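Parvulin 42 (Trypanosoma brucei brucei, PDB 6GMP) probably catalyses the cis-trans isomerisation of peptidyl-prolyl bonds through its parvulin-type domain, the part of the longer protein present here. Local coordinates at residues A[23-26]-A[27-30]; A[60-63]-A[64-68]. One frame throughout, in Å; residues are numbered along the deposited sequence.

How the interactions relate
Both contacts are local and belong to the same parvulin-type domain. Interaction 1 closes part of the loop between strand 6-13 and helix 37-49. Interaction 2 runs along helix 59-69, nearer the domain centre. Their centres lie about 15 Å apart. Interaction 1 is mainly polar: carbonyls and hydroxyl, amide and ammonium groups tie together an irregular chain whose residues are mostly exposed. Interaction 2 combines regular helical hydrogen bonds with apolar contacts of Phe62 with Val65 and Val66, and sets Val63 against the Arg67 guanidinium. Phe62 and the three valines are buried. The exposed side carries polar and charged groups. The two meet where the Arg27 side chain packs on the backbone carbonyls of Arg67 and Asp68.

Interaction 1. Residues A[23-26]-A[27-30]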
loop_
_atom_site.group_PDB
_atom_site.type_symbol
_atom_site.label_atom_id
_atom_site.label_comp_id
_atom_site.label_asym_id
_atom_site.label_seq_id
_atom_site.Cartn_x
_atom_site.Cartn_y
_atom_site.Cartn_z
ATOM N N SER A 23 -7.853 9.921 -5.703
ATOM C CA SER A 23 -7.335 9.736 -4.357
ATOM C C SER A 23 -8.420 9.935 -3.325
ATOM O O SER A 23 -9.233 10.868 -3.417
ATOM C CB SER A 23 -6.203 10.712 -4.045
ATOM O OG SER A 23 -5.653 10.399 -2.777
ATOM N N LEU A 24 -8.401 9.067 -2.319
ATOM C CA LEU A 24 -9.296 9.193 -1.172
ATOM C C LEU A 24 -8.526 9.494 0.118
ATOM O O LEU A 24 -9.106 9.472 1.208
ATOM C CB LEU A 24 -10.121 7.924 -1.021
ATOM C CG LEU A 24 -11.130 7.672 -2.151
ATOM C CD1 LEU A 24 -11.889 6.382 -1.898
ATOM C CD2 LEU A 24 -12.104 8.834 -2.303
ATOM N N ALA A 25 -7.230 9.781 -0.006
ATOM C CA ALA A 25 -6.412 10.148 1.143
ATOM C C ALA A 25 -6.688 11.589 1.548
ATOM O O ALA A 25 -6.992 12.411 0.699
ATOM C CB ALA A 25 -4.959 10.003 0.793
ATOM N N PRO A 26 -6.566 11.901 2.850
ATOM C CA PRO A 26 -6.819 13.271 3.321
ATOM C C PRO A 26 -5.983 14.349 2.619
ATOM O O PRO A 26 -6.442 15.464 2.397
ATOM C CB PRO A 26 -6.421 13.203 4.792
ATOM C CG PRO A 26 -6.674 11.804 5.190
ATOM C CD PRO A 26 -6.346 10.971 3.977
ATOM N N ARG A 27 -4.743 13.999 2.310
ATOM C CA ARG A 27 -3.767 14.922 1.748
ATOM C C ARG A 27 -4.241 15.569 0.436
ATOM O O ARG A 27 -4.015 16.757 0.187
ATOM C CB ARG A 27 -2.476 14.118 1.573
ATOM C CG ARG A 27 -1.450 14.612 0.605
ATOM C CD ARG A 27 -0.238 13.690 0.669
ATOM N NE ARG A 27 -0.515 12.370 0.100
ATOM C CZ ARG A 27 -0.551 12.121 -1.206
ATOM N NH1 ARG A 27 -0.309 13.085 -2.083
ATOM N NH2 ARG A 27 -0.826 10.894 -1.633
ATOM N N ASN A 28 -4.944 14.788 -0.376
ATOM C CA ASN A 28 -5.307 15.196 -1.725
ATOM C C ASN A 28 -6.627 14.566 -2.151
ATOM O O ASN A 28 -6.805 14.168 -3.300
ATOM C CB ASN A 28 -4.193 14.811 -2.698
ATOM C CG ASN A 28 -4.009 13.313 -2.820
ATOM O OD1 ASN A 28 -4.405 12.550 -1.939
ATOM N ND2 ASN A 28 -3.395 12.883 -3.915
ATOM N N LYS A 29 -7.554 14.477 -1.209
ATOM C CA LYS A 29 -8.874 13.923 -1.456
ATOM C C LYS A 29 -9.492 14.505 -2.728
ATOM O O LYS A 29 -9.573 15.717 -2.890
ATOM C CB LYS A 29 -9.779 14.236 -0.268
ATOM C CG LYS A 29 -11.189 13.670 -0.377
ATOM C CD LYS A 29 -11.205 12.173 -0.128
ATOM C CE LYS A 29 -11.695 11.849 1.280
ATOM N NZ LYS A 29 -11.671 10.379 1.559
ATOM N N GLY A 30 -9.888 13.630 -3.645
ATOM C CA GLY A 30 -10.562 14.057 -4.857
ATOM C C GLY A 30 -9.624 14.266 -6.029
ATOM O O GLY A 30 -10.094 14.509 -7.144
#
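Ser23 and Asn28 face each other through two different first torsions. Ser23 chi1 (-174°) turns OG away from the backbone N, beside the carbonyl carbon, while Asn28 CG sits between its own N and carbonyl carbon (chi1 65°). This brings Ser23 OG to 2.6 Å from Asn28 OD1, to which it donates a hydrogen bond. The hydroxyl approaches from above the amide carbonyl plane, not along a lone pair. Ser23 OG also accepts from Ala25 N at 3.2 Å, which makes an ST turn. The hydroxyl of the buried Ser23 is held by two hydrogen bonds, as donor and as acceptor. Ala25 CB packs beside Asn28 OD1 at 3.8 Å. The turn lies in the long loop between strand 6-13 and helix 37-49. In Pin1 the corresponding loop carries basic residues that bind phosphate; whether this loop does the same is not decided by this contact. Lys29 bends at chi2 and chi3 and folds back over Leu24. Lys29 NZ donates to Leu24 O at 2.7 Å, and Lys29 CD lies 3.7 Å from Leu24 CA. The backbone closes where Gly30 N donates to Ser23 O at 2.8 Å, nearly straight at 172°. A weaker bond joins Asn28 N to Ala25 O. Asn28 OD1 also lies over one face of the Arg27 guanidinium. Arg27 NH2 is bonded to Ser70 O, and Asn28 ND2 donates to Glu31.

Interaction 2. Residues A[60-63]-A[64-68]; sequences DEFV and QVVRD
Gln64 N donates to Asp60 O, one turn back on helix 59-69, at 3.1 Å. Gln64 CB lies 3.4 Å from Glu61 O, while the bend at chi2 carries the amide on to Asp68. There Gln64 NE2 donates to Asp68 OD2 at 3.0 Å, almost straight (173°). Asp68 OD2 lies in the amide plane of Gln64, but the amide meets the carboxylate from its syn side, tilted out of the carboxylate plane. Val65 has two conformers; in one of them CG2 lies over a face of the Phe62 ring, so this contact is not certain. Val66 bonds through its backbone N to Phe62 O at 3.1 Å. Its CG2 branch, anti to the carbonyl carbon, approaches the same ring obliquely, 3.7 Å from Phe62 CE2. Arg67 N makes a regular helical bond to Val63 O at 2.8 Å. The Arg67 chain is extended from CG to NE and crosses Val63. Val63 CG1 lies over one face of the guanidinium, offset toward its rim and 3.2 Å from Arg67 NE. A salt bridge from Arg67 NH2 to Asp78 probably helps hold the guanidinium in this orientation. Asp68 N donates to Gln64 O at 3.1 Å, which pairs the same two residues through the backbone. On its buried side, helix 59-69 packs against the antiparallel sheet of the parvulin fold: Phe62, Val65 and Val66 rest on Val11 of strand 6-13, and Phe62 stacks on Tyr119 of strand 114-120.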
loop_
_atom_site.group_PDB
_atom_site.type_symbol
_atom_site.label_atom_id
_atom_site.label_comp_id
_atom_site.label_asym_id
_atom_site.label_seq_id
_atom_site.Cartn_x
_atom_site.Cartn_y
_atom_site.Cartn_z
ATOM N N ASP A 60 6.184 3.688 12.548
ATOM C CA ASP A 60 6.372 5.096 12.213
ATOM C C ASP A 60 7.015 5.242 10.836
ATOM O O ASP A 60 6.609 6.082 10.036
ATOM C CB ASP A 60 7.224 5.797 13.275
ATOM C CG ASP A 60 6.527 5.883 14.624
ATOM O OD1 ASP A 60 5.279 5.860 14.658
ATOM O OD2 ASP A 60 7.227 5.981 15.654
ATOM N N GLU A 61 8.016 4.419 10.546
ATOM C CA GLU A 61 8.649 4.453 9.224
ATOM C C GLU A 61 7.675 4.146 8.082
ATOM O O GLU A 61 7.685 4.795 7.026
ATOM C CB GLU A 61 9.823 3.485 9.177
ATOM C CG GLU A 61 11.065 4.023 9.884
ATOM C CD GLU A 61 12.126 2.968 10.154
ATOM O OE1 GLU A 61 11.838 1.763 9.988
ATOM O OE2 GLU A 61 13.258 3.344 10.547
ATOM N N PHE A 62 6.815 3.158 8.272
ATOM C CA PHE A 62 5.869 2.853 7.224
ATOM C C PHE A 62 4.795 3.934 7.060
ATOM O O PHE A 62 4.411 4.280 5.941
ATOM C CB PHE A 62 5.199 1.499 7.456
ATOM C CG PHE A 62 4.445 1.015 6.249
ATOM C CD1 PHE A 62 5.141 0.578 5.129
ATOM C CD2 PHE A 62 3.062 1.062 6.193
ATOM C CE1 PHE A 62 4.479 0.168 3.995
ATOM C CE2 PHE A 62 2.388 0.650 5.051
ATOM C CZ PHE A 62 3.104 0.191 3.955
ATOM N N VAL A 63 4.312 4.456 8.182
ATOM C CA VAL A 63 3.288 5.493 8.175
ATOM C C VAL A 63 3.804 6.744 7.457
ATOM O O VAL A 63 3.036 7.456 6.817
ATOM C CB VAL A 63 2.847 5.778 9.610
ATOM C CG1 VAL A 63 2.115 7.104 9.706
ATOM C CG2 VAL A 63 1.980 4.619 10.111
ATOM N N GLN A 64 5.107 6.992 7.531
ATOM C CA GLN A 64 5.692 8.104 6.786
ATOM C C GLN A 64 5.401 7.991 5.292
ATOM O O GLN A 64 4.992 8.964 4.656
ATOM C CB GLN A 64 7.193 8.186 7.005
ATOM C CG GLN A 64 7.847 9.401 6.349
ATOM C CD GLN A 64 7.344 10.704 6.925
ATOM O OE1 GLN A 64 7.302 10.882 8.142
ATOM N NE2 GLN A 64 6.945 11.624 6.050
ATOM N N VAL A 65 5.583 6.805 4.722
ATOM C CA VAL A 65 5.341 6.665 3.301
ATOM C C VAL A 65 3.843 6.659 2.998
ATOM O O VAL A 65 3.431 7.148 1.955
ATOM C CB VAL A 65 6.070 5.460 2.674
ATOM C CG1 VAL A 65 7.584 5.697 2.718
ATOM C CG2 VAL A 65 5.713 4.171 3.362
ATOM N N VAL A 66 3.007 6.175 3.916
ATOM C CA VAL A 66 1.559 6.292 3.751
ATOM C C VAL A 66 1.161 7.769 3.669
ATOM O O VAL A 66 0.427 8.193 2.771
ATOM C CB VAL A 66 0.790 5.628 4.923
ATOM C CG1 VAL A 66 -0.701 5.908 4.804
ATOM C CG2 VAL A 66 1.062 4.107 4.996
ATOM N N ARG A 67 1.649 8.553 4.631
ATOM C CA ARG A 67 1.335 9.977 4.680
ATOM C C ARG A 67 1.790 10.726 3.426
ATOM O O ARG A 67 1.102 11.633 2.977
ATOM C CB ARG A 67 1.940 10.629 5.920
ATOM C CG ARG A 67 1.304 10.161 7.189
ATOM C CD ARG A 67 2.067 10.636 8.387
ATOM N NE ARG A 67 1.420 10.213 9.626
ATOM C CZ ARG A 67 1.963 10.333 10.828
ATOM N NH1 ARG A 67 3.154 10.896 10.972
ATOM N NH2 ARG A 67 1.301 9.903 11.884
ATOM N N ASP A 68 2.927 10.323 2.868
ATOM C CA ASP A 68 3.502 11.024 1.719
ATOM C C ASP A 68 2.916 10.577 0.383
ATOM O O ASP A 68 2.855 11.370 -0.554
ATOM C CB ASP A 68 5.021 10.847 1.686
ATOM C CG ASP A 68 5.731 11.549 2.834
ATOM O OD1 ASP A 68 5.123 12.421 3.494
ATOM O OD2 ASP A 68 6.905 11.204 3.066
#